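Local coordinates for protein Mn transporter subunit (Synechocystis sp. PCC 6803, PDB 3UJP) that probably captures manganese in the periplasm and passes it to an ABC transporter for uptake into the cyanobacterial cell, at residues T39-M44 with L140-N145; Q46-D51 with E144-A149; E56-I61 with H66-T71; D82-N87 with R93-F98. All coordinates share one frame; numbering follows the deposited sequence.

Contact 1. Residues T39-M44 with L140-N145; sequences TVLADM and LVYVEN
Leu41 and Met44 pack against Tyr142 and Val143 in a buried, apolar helix-to-helix contact within the N-terminal lobe of this metal-binding protein, joining helix 39-49 to helix 136-153. The local axes pass 11.2 Å apart and cross at -66°, so the helices meet over a short patch of large side chains rather than along their lengths. Met44 is the main link. Its unbranched, flexible chain suits the distance to be spanned: bent at its last torsion (chi3 39°), it brings the CE methyl between Tyr142 and Val143, with Met44 CE 3.9 Å from Val143 CG1. The sulfur makes a Met-aromatic contact at an oblique position: Met44 SD lies 5.2 Å from the centroid of the Tyr142 ring. Leu41 adds a second methyl to the same ring from another oblique position, its CD2 being 4.2 Å from Tyr142 CD1, and the two side chains cross nearly at right angles. Helix 158-183 backs Val143, while Phe284 packs on Met44. A tyrosine suits this place because its ring offers an apolar surface to the helix while its hydroxyl is hydrogen-bonded to Asn87. Adhesion between these helices therefore rests on dispersion and shape, while the phenol's one polar group is satisfied beyond the helix pair.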
loop_
_atom_site.group_PDB
_atom_site.type_symbol
_atom_site.label_atom_id
_atom_site.label_comp_id
_atom_site.label_asym_id
_atom_site.label_seq_id
_atom_site.Cartn_x
_atom_site.Cartn_y
_atom_site.Cartn_z
ATOM N N THR A 39 6.753 -10.116 11.544
ATOM C CA THR A 39 7.269 -9.772 10.226
ATOM C C THR A 39 7.634 -10.928 9.296
ATOM O O THR A 39 7.590 -10.765 8.079
ATOM C CB THR A 39 8.549 -9.006 10.374
ATOM O OG1 THR A 39 9.535 -9.891 10.922
ATOM C CG2 THR A 39 8.348 -7.818 11.292
ATOM N N VAL A 40 8.065 -12.069 9.829
ATOM C CA VAL A 40 8.384 -13.160 8.920
ATOM C C VAL A 40 7.090 -13.628 8.299
ATOM O O VAL A 40 6.965 -13.673 7.083
ATOM C CB VAL A 40 9.056 -14.324 9.588
ATOM C CG1 VAL A 40 9.354 -15.368 8.555
ATOM C CG2 VAL A 40 10.337 -13.871 10.266
ATOM N N LEU A 41 6.107 -13.958 9.128
ATOM C CA LEU A 41 4.806 -14.300 8.584
ATOM C C LEU A 41 4.300 -13.202 7.649
ATOM O O LEU A 41 3.601 -13.484 6.675
ATOM C CB LEU A 41 3.794 -14.548 9.688
ATOM C CG LEU A 41 3.876 -15.889 10.388
ATOM C CD1 LEU A 41 2.549 -16.209 11.047
ATOM C CD2 LEU A 41 4.257 -16.954 9.384
ATOM N N ALA A 42 4.637 -11.949 7.931
ATOM C CA ALA A 42 4.086 -10.863 7.116
ATOM C C ALA A 42 4.567 -10.929 5.659
ATOM O O ALA A 42 3.784 -10.691 4.739
ATOM C CB ALA A 42 4.356 -9.486 7.750
ATOM N N ASP A 43 5.846 -11.278 5.463
ATOM C CA ASP A 43 6.454 -11.395 4.134
ATOM C C ASP A 43 5.989 -12.637 3.387
ATOM O O ASP A 43 5.776 -12.583 2.191
ATOM C CB ASP A 43 7.971 -11.400 4.242
ATOM C CG ASP A 43 8.647 -11.604 2.899
ATOM O OD1 ASP A 43 8.690 -10.640 2.103
ATOM O OD2 ASP A 43 9.140 -12.728 2.636
ATOM N N MET A 44 5.845 -13.751 4.096
ATOM C CA MET A 44 5.268 -14.971 3.532
ATOM C C MET A 44 3.834 -14.788 3.041
ATOM O O MET A 44 3.472 -15.313 1.990
ATOM C CB MET A 44 5.235 -16.085 4.559
ATOM C CG MET A 44 6.561 -16.479 5.091
ATOM S SD MET A 44 6.424 -18.013 6.039
ATOM C CE MET A 44 5.256 -18.948 5.052
ATOM N N LEU A 140 6.261 -24.950 3.112
ATOM C CA LEU A 140 5.322 -25.187 2.034
ATOM C C LEU A 140 3.914 -25.370 2.581
ATOM O O LEU A 140 2.921 -24.960 1.961
ATOM C CB LEU A 140 5.766 -26.340 1.136
ATOM C CG LEU A 140 7.062 -26.168 0.312
ATOM C CD1 LEU A 140 7.280 -27.373 -0.597
ATOM C CD2 LEU A 140 7.088 -24.912 -0.518
ATOM N N VAL A 141 3.823 -25.940 3.772
ATOM C CA VAL A 141 2.527 -26.077 4.401
ATOM C C VAL A 141 2.057 -24.731 4.993
ATOM O O VAL A 141 0.856 -24.436 5.061
ATOM C CB VAL A 141 2.549 -27.183 5.437
ATOM C CG1 VAL A 141 3.040 -28.454 4.804
ATOM C CG2 VAL A 141 3.465 -26.818 6.528
ATOM N N TYR A 142 2.999 -23.903 5.416
ATOM C CA TYR A 142 2.656 -22.550 5.832
ATOM C C TYR A 142 1.930 -21.871 4.687
ATOM O O TYR A 142 0.815 -21.383 4.846
ATOM C CB TYR A 142 3.925 -21.776 6.145
ATOM C CG TYR A 142 4.407 -21.917 7.563
ATOM C CD1 TYR A 142 3.949 -21.055 8.549
ATOM C CD2 TYR A 142 5.320 -22.899 7.924
ATOM C CE1 TYR A 142 4.379 -21.158 9.855
ATOM C CE2 TYR A 142 5.766 -23.012 9.248
ATOM C CZ TYR A 142 5.290 -22.130 10.207
ATOM O OH TYR A 142 5.699 -22.207 11.529
ATOM N N VAL A 143 2.563 -21.884 3.514
ATOM C CA VAL A 143 2.088 -21.128 2.351
ATOM C C VAL A 143 0.783 -21.677 1.821
ATOM O O VAL A 143 -0.004 -20.958 1.228
ATOM C CB VAL A 143 3.109 -21.100 1.182
ATOM C CG1 VAL A 143 4.498 -20.733 1.671
ATOM C CG2 VAL A 143 3.139 -22.444 0.465
ATOM N N GLU A 144 0.549 -22.959 2.018
ATOM C CA GLU A 144 -0.675 -23.506 1.494
ATOM C C GLU A 144 -1.826 -23.045 2.347
ATOM O O GLU A 144 -2.871 -22.653 1.821
ATOM C CB GLU A 144 -0.644 -25.013 1.500
ATOM C CG GLU A 144 -2.024 -25.593 1.315
ATOM C CD GLU A 144 -2.490 -25.507 -0.114
ATOM O OE1 GLU A 144 -1.752 -24.914 -0.939
ATOM O OE2 GLU A 144 -3.583 -26.036 -0.412
ATOM N N ASN A 145 -1.642 -23.091 3.668
ATOM C CA ASN A 145 -2.719 -22.698 4.598
ATOM C C ASN A 145 -3.075 -21.224 4.497
ATOM O O ASN A 145 -4.199 -20.826 4.780
ATOM C CB ASN A 145 -2.377 -23.057 6.047
ATOM C CG ASN A 145 -2.183 -24.552 6.254
ATOM O OD1 ASN A 145 -2.857 -25.376 5.629
ATOM N ND2 ASN A 145 -1.254 -24.905 7.130
#

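Contact 2. Residues Q46-D51 with E144-A149; sequences QNVAGD and ENIRQA. With ZN (zinc ion), chain H.
Glu144 OE2 is held loosely by two neighbours on its own helix, Arg147 and Gln148. Helix 39-49 and helix 136-153 meet here at the C-terminal end of the former, in the alpha/beta lobe built on the four-stranded parallel sheet. Arg147 NH2 lies 3.4 Å from Glu144 OE2, but the oxygen sits above one face of the guanidinium, so charge attraction acts without a directed N-H. The bond from Gln148 NE2 to the same oxygen is weak. Between the helices the contact is apolar: Val48 meets Ile146, with Val48 CB 3.9 Å from Ile146 CG2. Beta-branched residues suit this spot because their methyls sit close to the backbone. Val48 CG1 lies 4.4 Å from Arg147 CG, so the arginine lends its methylenes to the packing while its guanidinium turns back over Glu144. Past Gly50, whose positive phi of 80° turns the chain, Asp51 grips a zinc ion with both carboxylate oxygens, OD2 at 2.5 Å and OD1 at 2.6 Å; Glu30 of a neighbouring subunit also ligates it.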
loop_
_atom_site.group_PDB
_atom_site.type_symbol
_atom_site.label_atom_id
_atom_site.label_comp_id
_atom_site.label_asym_id
_atom_site.label_seq_id
_atom_site.Cartn_x
_atom_site.Cartn_y
_atom_site.Cartn_z
ATOM N N GLN A 46 2.318 -11.745 2.467
ATOM C CA GLN A 46 2.362 -10.701 1.455
ATOM C C GLN A 46 2.765 -11.331 0.122
ATOM O O GLN A 46 2.456 -10.808 -0.949
ATOM C CB GLN A 46 3.291 -9.542 1.856
ATOM C CG GLN A 46 3.762 -8.659 0.680
ATOM C CD GLN A 46 2.721 -7.621 0.180
ATOM O OE1 GLN A 46 1.536 -7.925 -0.032
ATOM N NE2 GLN A 46 3.187 -6.383 -0.028
ATOM N N ASN A 47 3.427 -12.482 0.193
ATOM C CA ASN A 47 3.856 -13.147 -1.016
ATOM C C ASN A 47 2.802 -14.005 -1.684
ATOM O O ASN A 47 2.929 -14.282 -2.860
ATOM C CB ASN A 47 5.189 -13.878 -0.831
ATOM C CG ASN A 47 6.357 -13.072 -1.390
ATOM O OD1 ASN A 47 6.444 -12.890 -2.602
ATOM N ND2 ASN A 47 7.237 -12.566 -0.513
ATOM N N VAL A 48 1.742 -14.374 -0.969
ATOM C CA VAL A 48 0.613 -15.094 -1.575
ATOM C C VAL A 48 -0.521 -14.143 -1.964
ATOM O O VAL A 48 -1.367 -14.455 -2.809
ATOM C CB VAL A 48 0.025 -16.148 -0.626
ATOM C CG1 VAL A 48 -1.270 -16.709 -1.191
ATOM C CG2 VAL A 48 1.027 -17.264 -0.353
ATOM N N ALA A 49 -0.555 -12.973 -1.340
ATOM C CA ALA A 49 -1.690 -12.064 -1.516
ATOM C C ALA A 49 -1.477 -11.084 -2.675
ATOM O O ALA A 49 -2.383 -10.798 -3.443
ATOM C CB ALA A 49 -1.974 -11.314 -0.225
ATOM N N GLY A 50 -0.270 -10.578 -2.817
ATOM C CA GLY A 50 0.002 -9.724 -3.939
ATOM C C GLY A 50 -0.528 -8.380 -3.576
ATOM O O GLY A 50 -0.506 -7.994 -2.405
ATOM N N ASP A 51 -0.981 -7.665 -4.597
ATOM C CA ASP A 51 -1.617 -6.390 -4.390
ATOM C C ASP A 51 -3.126 -6.552 -4.189
ATOM O O ASP A 51 -3.842 -5.547 -4.041
ATOM C CB ASP A 51 -1.250 -5.377 -5.489
ATOM C CG ASP A 51 -1.309 -5.960 -6.892
ATOM O OD1 ASP A 51 -2.164 -6.822 -7.193
ATOM O OD2 ASP A 51 -0.507 -5.524 -7.739
ATOM N N GLU A 144 0.549 -22.959 2.018
ATOM C CA GLU A 144 -0.675 -23.506 1.494
ATOM C C GLU A 144 -1.826 -23.045 2.347
ATOM O O GLU A 144 -2.871 -22.653 1.821
ATOM C CB GLU A 144 -0.644 -25.013 1.500
ATOM C CG GLU A 144 -2.024 -25.593 1.315
ATOM C CD GLU A 144 -2.490 -25.507 -0.114
ATOM O OE1 GLU A 144 -1.752 -24.914 -0.939
ATOM O OE2 GLU A 144 -3.583 -26.036 -0.412
ATOM N N ASN A 145 -1.642 -23.091 3.668
ATOM C CA ASN A 145 -2.719 -22.698 4.598
ATOM C C ASN A 145 -3.075 -21.224 4.497
ATOM O O ASN A 145 -4.199 -20.826 4.780
ATOM C CB ASN A 145 -2.377 -23.057 6.047
ATOM C CG ASN A 145 -2.183 -24.552 6.254
ATOM O OD1 ASN A 145 -2.857 -25.376 5.629
ATOM N ND2 ASN A 145 -1.254 -24.905 7.130
ATOM N N ILE A 146 -2.090 -20.423 4.107
ATOM C CA ILE A 146 -2.299 -19.023 3.785
ATOM C C ILE A 146 -3.164 -18.931 2.549
ATOM O O ILE A 146 -3.956 -17.993 2.402
ATOM C CB ILE A 146 -0.987 -18.340 3.442
ATOM C CG1 ILE A 146 -0.045 -18.323 4.654
ATOM C CG2 ILE A 146 -1.262 -16.960 2.954
ATOM C CD1 ILE A 146 1.393 -17.936 4.331
ATOM N N ARG A 147 -3.014 -19.907 1.657
ATOM C CA ARG A 147 -3.735 -19.879 0.404
ATOM C C ARG A 147 -5.197 -20.159 0.681
ATOM O O ARG A 147 -6.065 -19.364 0.325
ATOM C CB ARG A 147 -3.164 -20.899 -0.572
ATOM C CG ARG A 147 -3.305 -20.533 -2.046
ATOM C CD ARG A 147 -3.485 -21.803 -2.845
ATOM N NE ARG A 147 -4.722 -22.470 -2.459
ATOM C CZ ARG A 147 -5.010 -23.743 -2.716
ATOM N NH1 ARG A 147 -6.165 -24.247 -2.319
ATOM N NH2 ARG A 147 -4.146 -24.515 -3.370
ATOM N N GLN A 148 -5.469 -21.277 1.346
ATOM C CA GLN A 148 -6.851 -21.649 1.690
ATOM C C GLN A 148 -7.577 -20.568 2.482
ATOM O O GLN A 148 -8.782 -20.382 2.335
ATOM C CB GLN A 148 -6.899 -22.950 2.493
ATOM C CG GLN A 148 -6.418 -24.187 1.770
ATOM C CD GLN A 148 -6.279 -25.363 2.726
ATOM O OE1 GLN A 148 -6.770 -25.318 3.862
ATOM N NE2 GLN A 148 -5.596 -26.421 2.278
ATOM N N ALA A 149 -6.836 -19.875 3.335
ATOM C CA ALA A 149 -7.416 -18.869 4.213
ATOM C C ALA A 149 -7.881 -17.688 3.395
ATOM O O ALA A 149 -8.874 -17.046 3.742
ATOM C CB ALA A 149 -6.407 -18.429 5.239
HETATM ZN ZN ZN H . -1.500 -6.650 -9.712
#

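Contact 3. Residues E56-I61 with H66-T71; sequences ESITRI and HGYEPT. With MN (manganese (II) ion), chain D; ZN (zinc ion), chain E.
Beyond the end of strand 54-57 the chain runs through Ile58 and Thr59 beside the returning loop 66-71, with the CA atoms of Thr59 and Tyr68 7.6 Å apart. Tyr68 bridges the gap: CG stands anti to the backbone N (chi1 175°), which carries the ring across to Ile58 and Thr59. Thr59 lays its CG2 methyl over one face of the Tyr68 ring in a CH-pi contact, 4.0 Å from the centroid, while its OG1 is hydrogen-bonded to Thr37 O; a threonine suits the place, its two branches serving different surroundings. Ile58 supplies a second methyl obliquely, CG2 lying 3.6 Å from Tyr68 CE2. The phenol hydroxyl is hydrogen-bonded to Asp74 of the following helix. Within segment 56-61, Ser57 OG donates to Thr59 O, and Arg60 NH1 makes a salt bridge to Glu56 OE2 at 2.9 Å. The same returning loop carries His66, whose NE2 binds manganese at 2.2 Å with His131, Glu197 and Asp272, the two-histidine, two-carboxylate site of manganese-binding proteins in this transporter family.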
loop_
_atom_site.group_PDB
_atom_site.type_symbol
_atom_site.label_atom_id
_atom_site.label_comp_id
_atom_site.label_asym_id
_atom_site.label_seq_id
_atom_site.Cartn_x
_atom_site.Cartn_y
_atom_site.Cartn_z
ATOM N N GLU A 56 -0.334 -6.732 6.951
ATOM C CA GLU A 56 0.349 -5.909 7.921
ATOM C C GLU A 56 0.742 -6.759 9.108
ATOM O O GLU A 56 0.157 -7.806 9.344
ATOM C CB GLU A 56 -0.576 -4.788 8.337
ATOM C CG GLU A 56 0.042 -3.714 9.182
ATOM C CD GLU A 56 -0.996 -2.664 9.562
ATOM O OE1 GLU A 56 -2.173 -2.828 9.136
ATOM O OE2 GLU A 56 -0.640 -1.690 10.280
ATOM N N SER A 57 1.750 -6.316 9.839
ATOM C CA SER A 57 2.252 -7.051 10.977
ATOM C C SER A 57 1.886 -6.355 12.292
ATOM O O SER A 57 1.720 -5.128 12.330
ATOM C CB SER A 57 3.764 -7.122 10.871
ATOM O OG SER A 57 4.342 -8.055 11.781
ATOM N N ILE A 58 1.774 -7.132 13.376
ATOM C CA ILE A 58 1.606 -6.558 14.714
ATOM C C ILE A 58 2.955 -5.999 15.181
ATOM O O ILE A 58 3.121 -4.780 15.399
ATOM C CB ILE A 58 1.124 -7.598 15.772
ATOM C CG1 ILE A 58 -0.195 -8.265 15.383
ATOM C CG2 ILE A 58 0.997 -6.953 17.151
ATOM C CD1 ILE A 58 -1.339 -7.398 15.511
ATOM N N THR A 59 3.910 -6.915 15.348
ATOM C CA THR A 59 5.244 -6.593 15.842
ATOM C C THR A 59 6.043 -5.959 14.717
ATOM O O THR A 59 6.055 -6.475 13.603
ATOM C CB THR A 59 5.960 -7.858 16.229
ATOM O OG1 THR A 59 6.111 -8.652 15.055
ATOM C CG2 THR A 59 5.158 -8.652 17.234
ATOM N N ARG A 60 6.723 -4.854 14.990
ATOM C CA ARG A 60 7.307 -4.101 13.885
ATOM C C ARG A 60 8.838 -4.106 13.813
ATOM O O ARG A 60 9.505 -3.125 14.154
ATOM C CB ARG A 60 6.709 -2.697 13.804
ATOM C CG ARG A 60 5.179 -2.736 13.823
ATOM C CD ARG A 60 4.564 -1.469 13.273
ATOM N NE ARG A 60 3.119 -1.607 13.132
ATOM C CZ ARG A 60 2.334 -0.699 12.551
ATOM N NH1 ARG A 60 1.026 -0.909 12.464
ATOM N NH2 ARG A 60 2.855 0.418 12.051
ATOM N N ILE A 61 9.347 -5.242 13.326
ATOM C CA ILE A 61 10.768 -5.544 13.045
ATOM C C ILE A 61 11.486 -5.910 14.311
ATOM O O ILE A 61 10.952 -5.717 15.390
ATOM C CB ILE A 61 11.546 -4.420 12.358
ATOM C CG1 ILE A 61 12.206 -4.931 11.081
ATOM C CG2 ILE A 61 12.606 -3.856 13.305
ATOM C CD1 ILE A 61 11.219 -5.312 10.011
ATOM N N HIS A 66 7.905 -13.510 20.986
ATOM C CA HIS A 66 7.419 -14.587 21.858
ATOM C C HIS A 66 6.677 -14.043 23.086
ATOM O O HIS A 66 5.741 -14.677 23.581
ATOM C CB HIS A 66 8.588 -15.420 22.378
ATOM C CG HIS A 66 9.099 -16.463 21.432
ATOM N ND1 HIS A 66 8.650 -17.763 21.456
ATOM C CD2 HIS A 66 10.070 -16.410 20.493
ATOM C CE1 HIS A 66 9.307 -18.466 20.547
ATOM N NE2 HIS A 66 10.167 -17.668 19.944
ATOM N N GLY A 67 7.105 -12.890 23.599
ATOM C CA GLY A 67 6.501 -12.336 24.797
ATOM C C GLY A 67 6.141 -10.883 24.632
ATOM O O GLY A 67 6.137 -10.124 25.599
ATOM N N TYR A 68 5.837 -10.511 23.391
ATOM C CA TYR A 68 5.537 -9.133 23.026
ATOM C C TYR A 68 4.360 -8.696 23.863
ATOM O O TYR A 68 3.546 -9.524 24.293
ATOM C CB TYR A 68 5.228 -9.037 21.516
ATOM C CG TYR A 68 4.783 -7.674 20.997
ATOM C CD1 TYR A 68 5.664 -6.595 20.956
ATOM C CD2 TYR A 68 3.487 -7.476 20.510
ATOM C CE1 TYR A 68 5.258 -5.352 20.466
ATOM C CE2 TYR A 68 3.076 -6.240 20.025
ATOM C CZ TYR A 68 3.964 -5.179 20.012
ATOM O OH TYR A 68 3.574 -3.942 19.536
ATOM N N GLU A 69 4.287 -7.399 24.127
ATOM C CA GLU A 69 3.166 -6.845 24.857
ATOM C C GLU A 69 2.429 -5.865 23.975
ATOM O O GLU A 69 2.858 -4.723 23.818
ATOM C CB GLU A 69 3.641 -6.137 26.121
ATOM C CG GLU A 69 2.575 -5.996 27.197
ATOM C CD GLU A 69 2.312 -7.316 27.890
ATOM O OE1 GLU A 69 1.121 -7.735 27.948
ATOM O OE2 GLU A 69 3.311 -7.929 28.361
ATOM N N PRO A 70 1.299 -6.306 23.412
ATOM C CA PRO A 70 0.468 -5.511 22.494
ATOM C C PRO A 70 0.017 -4.147 23.063
ATOM O O PRO A 70 -0.735 -4.117 24.045
ATOM C CB PRO A 70 -0.760 -6.405 22.251
ATOM C CG PRO A 70 -0.360 -7.765 22.711
ATOM C CD PRO A 70 0.688 -7.600 23.752
ATOM N N THR A 71 0.487 -3.054 22.454
ATOM C CA THR A 71 -0.040 -1.714 22.716
ATOM C C THR A 71 -1.504 -1.732 22.280
ATOM O O THR A 71 -1.949 -2.739 21.715
ATOM C CB THR A 71 0.770 -0.587 21.984
ATOM O OG1 THR A 71 1.083 -0.963 20.630
ATOM C CG2 THR A 71 2.066 -0.280 22.730
HETATM MN MN MN D . 12.038 -17.776 18.842
HETATM ZN ZN ZN E . 0.183 -9.363 28.155
#

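Contact 4. Residues D82-N87 with R93-F98; sequences DLILYN and RWFEQF. With ZN (zinc ion), chain F; ZN (zinc ion), chain G.
Phe95, on helix 95-100, lays its ring on that of Tyr86 from strand 83-86 in an offset stack, the centroids 4.1 Å apart and the planes inclined by 26°. The overlap is off-centre, and Tyr86 CB also lies over the phenylalanine face, 4.0 Å from the ring centroid in a CH-pi contact. For Tyr86, chi1 of 74° puts CG between the backbone N and the carbonyl carbon, which turns the ring toward the helix. Ile84, two residues back on the same side of the strand, approaches differently: its CG2 meets the edge of the Phe95 ring near its plane, 3.7 Å from CE1. Strand 83-86, helix 95-100 and strand 107-109 form a beta-alpha-beta unit, and flat Phe95 suits its place by offering the sheet both a face and an edge. With Tyr86 cut back to an alanine, Phe95 would probably lose its stacking partner on that face, and a gap would open between strand and helix. In the same segment, Arg93 forms a salt bridge with Glu220, and is probably the arginine that stabilises the entrance to the manganese site. Glu96 points away from the strand and binds a zinc ion through OE2 at 1.9 Å.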
loop_
_atom_site.group_PDB
_atom_site.type_symbol
_atom_site.label_atom_id
_atom_site.label_comp_id
_atom_site.label_asym_id
_atom_site.label_seq_id
_atom_site.Cartn_x
_atom_site.Cartn_y
_atom_site.Cartn_z
ATOM N N ASP A 82 -9.809 -7.886 8.623
ATOM C CA ASP A 82 -10.867 -8.790 8.128
ATOM C C ASP A 82 -10.478 -10.261 8.308
ATOM O O ASP A 82 -11.268 -11.169 8.022
ATOM C CB ASP A 82 -11.244 -8.514 6.649
ATOM C CG ASP A 82 -11.653 -7.049 6.382
ATOM O OD1 ASP A 82 -10.747 -6.207 6.201
ATOM O OD2 ASP A 82 -12.869 -6.723 6.335
ATOM N N LEU A 83 -9.254 -10.481 8.777
ATOM C CA LEU A 83 -8.720 -11.820 9.037
ATOM C C LEU A 83 -7.367 -11.712 9.722
ATOM O O LEU A 83 -6.585 -10.821 9.416
ATOM C CB LEU A 83 -8.554 -12.626 7.746
ATOM C CG LEU A 83 -7.749 -13.929 7.895
ATOM C CD1 LEU A 83 -8.368 -14.852 8.921
ATOM C CD2 LEU A 83 -7.617 -14.648 6.573
ATOM N N ILE A 84 -7.089 -12.621 10.647
ATOM C CA ILE A 84 -5.863 -12.553 11.433
ATOM C C ILE A 84 -5.174 -13.891 11.436
ATOM O O ILE A 84 -5.713 -14.894 11.890
ATOM C CB ILE A 84 -6.120 -12.100 12.883
ATOM C CG1 ILE A 84 -6.489 -10.608 12.922
ATOM C CG2 ILE A 84 -4.898 -12.382 13.743
ATOM C CD1 ILE A 84 -7.391 -10.224 14.077
ATOM N N LEU A 85 -3.959 -13.881 10.920
ATOM C CA LEU A 85 -3.204 -15.078 10.620
ATOM C C LEU A 85 -2.065 -15.159 11.599
ATOM O O LEU A 85 -1.291 -14.209 11.722
ATOM C CB LEU A 85 -2.630 -14.949 9.211
ATOM C CG LEU A 85 -3.325 -15.729 8.108
ATOM C CD1 LEU A 85 -4.793 -15.778 8.394
ATOM C CD2 LEU A 85 -3.033 -15.077 6.788
ATOM N N TYR A 86 -1.958 -16.281 12.298
ATOM C CA TYR A 86 -0.892 -16.421 13.262
ATOM C C TYR A 86 -0.249 -17.798 13.171
ATOM O O TYR A 86 -0.834 -18.727 12.622
ATOM C CB TYR A 86 -1.388 -16.101 14.677
ATOM C CG TYR A 86 -2.270 -17.140 15.353
ATOM C CD1 TYR A 86 -3.609 -17.284 15.010
ATOM C CD2 TYR A 86 -1.767 -17.951 16.364
ATOM C CE1 TYR A 86 -4.421 -18.215 15.645
ATOM C CE2 TYR A 86 -2.567 -18.890 17.000
ATOM C CZ TYR A 86 -3.892 -19.017 16.636
ATOM O OH TYR A 86 -4.690 -19.950 17.263
ATOM N N ASN A 87 0.970 -17.900 13.710
ATOM C CA ASN A 87 1.766 -19.125 13.633
ATOM C C ASN A 87 1.165 -20.267 14.444
ATOM O O ASN A 87 1.025 -21.366 13.935
ATOM C CB ASN A 87 3.229 -18.851 14.046
ATOM C CG ASN A 87 4.130 -20.068 13.907
ATOM O OD1 ASN A 87 5.110 -20.040 13.173
ATOM N ND2 ASN A 87 3.805 -21.138 14.620
ATOM N N ARG A 93 2.925 -15.941 22.599
ATOM C CA ARG A 93 2.307 -16.358 23.845
ATOM C C ARG A 93 1.170 -15.435 24.203
ATOM O O ARG A 93 0.272 -15.811 24.973
ATOM C CB ARG A 93 3.343 -16.401 24.963
ATOM C CG ARG A 93 3.812 -17.813 25.262
ATOM C CD ARG A 93 4.912 -17.881 26.306
ATOM N NE ARG A 93 6.212 -17.391 25.838
ATOM C CZ ARG A 93 6.799 -16.288 26.296
ATOM N NH1 ARG A 93 6.198 -15.555 27.227
ATOM N NH2 ARG A 93 7.983 -15.908 25.828
ATOM N N TRP A 94 1.209 -14.235 23.621
ATOM C CA TRP A 94 0.284 -13.140 23.944
ATOM C C TRP A 94 -0.986 -13.155 23.097
ATOM O O TRP A 94 -1.909 -12.377 23.331
ATOM C CB TRP A 94 0.981 -11.790 23.750
ATOM C CG TRP A 94 1.691 -11.699 22.439
ATOM C CD1 TRP A 94 2.993 -12.031 22.183
ATOM C CD2 TRP A 94 1.136 -11.283 21.178
ATOM N NE1 TRP A 94 3.284 -11.841 20.850
ATOM C CE2 TRP A 94 2.163 -11.382 20.212
ATOM C CE3 TRP A 94 -0.122 -10.821 20.777
ATOM C CZ2 TRP A 94 1.969 -11.035 18.887
ATOM C CZ3 TRP A 94 -0.308 -10.481 19.450
ATOM C CH2 TRP A 94 0.726 -10.587 18.528
ATOM N N PHE A 95 -1.025 -14.042 22.114
ATOM C CA PHE A 95 -2.089 -14.027 21.138
ATOM C C PHE A 95 -3.425 -14.374 21.774
ATOM O O PHE A 95 -4.341 -13.560 21.734
ATOM C CB PHE A 95 -1.780 -14.954 19.966
ATOM C CG PHE A 95 -2.621 -14.683 18.778
ATOM C CD1 PHE A 95 -2.435 -13.518 18.039
ATOM C CD2 PHE A 95 -3.635 -15.552 18.419
ATOM C CE1 PHE A 95 -3.229 -13.236 16.944
ATOM C CE2 PHE A 95 -4.440 -15.280 17.328
ATOM C CZ PHE A 95 -4.234 -14.116 16.585
ATOM N N GLU A 96 -3.535 -15.562 22.365
ATOM C CA GLU A 96 -4.769 -16.001 23.031
ATOM C C GLU A 96 -5.535 -14.829 23.655
ATOM O O GLU A 96 -6.735 -14.637 23.437
ATOM C CB GLU A 96 -4.424 -17.033 24.120
ATOM C CG GLU A 96 -5.619 -17.707 24.794
ATOM C CD GLU A 96 -5.211 -18.643 25.938
ATOM O OE1 GLU A 96 -5.662 -18.418 27.081
ATOM O OE2 GLU A 96 -4.450 -19.612 25.697
ATOM N N GLN A 97 -4.815 -14.031 24.421
ATOM C CA GLN A 97 -5.416 -12.948 25.170
ATOM C C GLN A 97 -5.792 -11.769 24.287
ATOM O O GLN A 97 -6.847 -11.152 24.455
ATOM C CB GLN A 97 -4.418 -12.494 26.203
ATOM C CG GLN A 97 -4.922 -11.439 27.080
ATOM C CD GLN A 97 -4.452 -11.686 28.465
ATOM O OE1 GLN A 97 -3.797 -10.837 29.068
ATOM N NE2 GLN A 97 -4.754 -12.876 28.983
ATOM N N PHE A 98 -4.884 -11.443 23.373
ATOM C CA PHE A 98 -5.071 -10.392 22.378
ATOM C C PHE A 98 -6.294 -10.719 21.543
ATOM O O PHE A 98 -7.121 -9.867 21.250
ATOM C CB PHE A 98 -3.838 -10.360 21.475
ATOM C CG PHE A 98 -3.889 -9.320 20.395
ATOM C CD1 PHE A 98 -3.478 -8.018 20.647
ATOM C CD2 PHE A 98 -4.304 -9.650 19.115
ATOM C CE1 PHE A 98 -3.509 -7.047 19.646
ATOM C CE2 PHE A 98 -4.337 -8.684 18.105
ATOM C CZ PHE A 98 -3.948 -7.378 18.374
HETATM ZN ZN ZN F . -13.552 -4.688 6.808
HETATM ZN ZN ZN G . -4.399 -21.349 26.566
#

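Contacts 1 and 2 hold the same two helices, linked by Met44 CE and Ile146 CD1 at 4.1 Å. All four are buried, contact 1 nearest the chain centre (about 10 Å between centres) and the others about 14 to 17 Å out; charged Arg147 flanks the apolar patch of contact 2. Contact 4 ties a short helix to a strand of the parallel sheet; contact 3 joins residues just past another strand to the following loop. Both use aromatic faces, a methyl over a ring in contact 3, ring on ring in contact 4. They adjoin through Pro70, on Trp94 and Phe98, and a probable hydrogen bond from Arg93 N to His66 O. Contact 3 alone includes a manganese ligand.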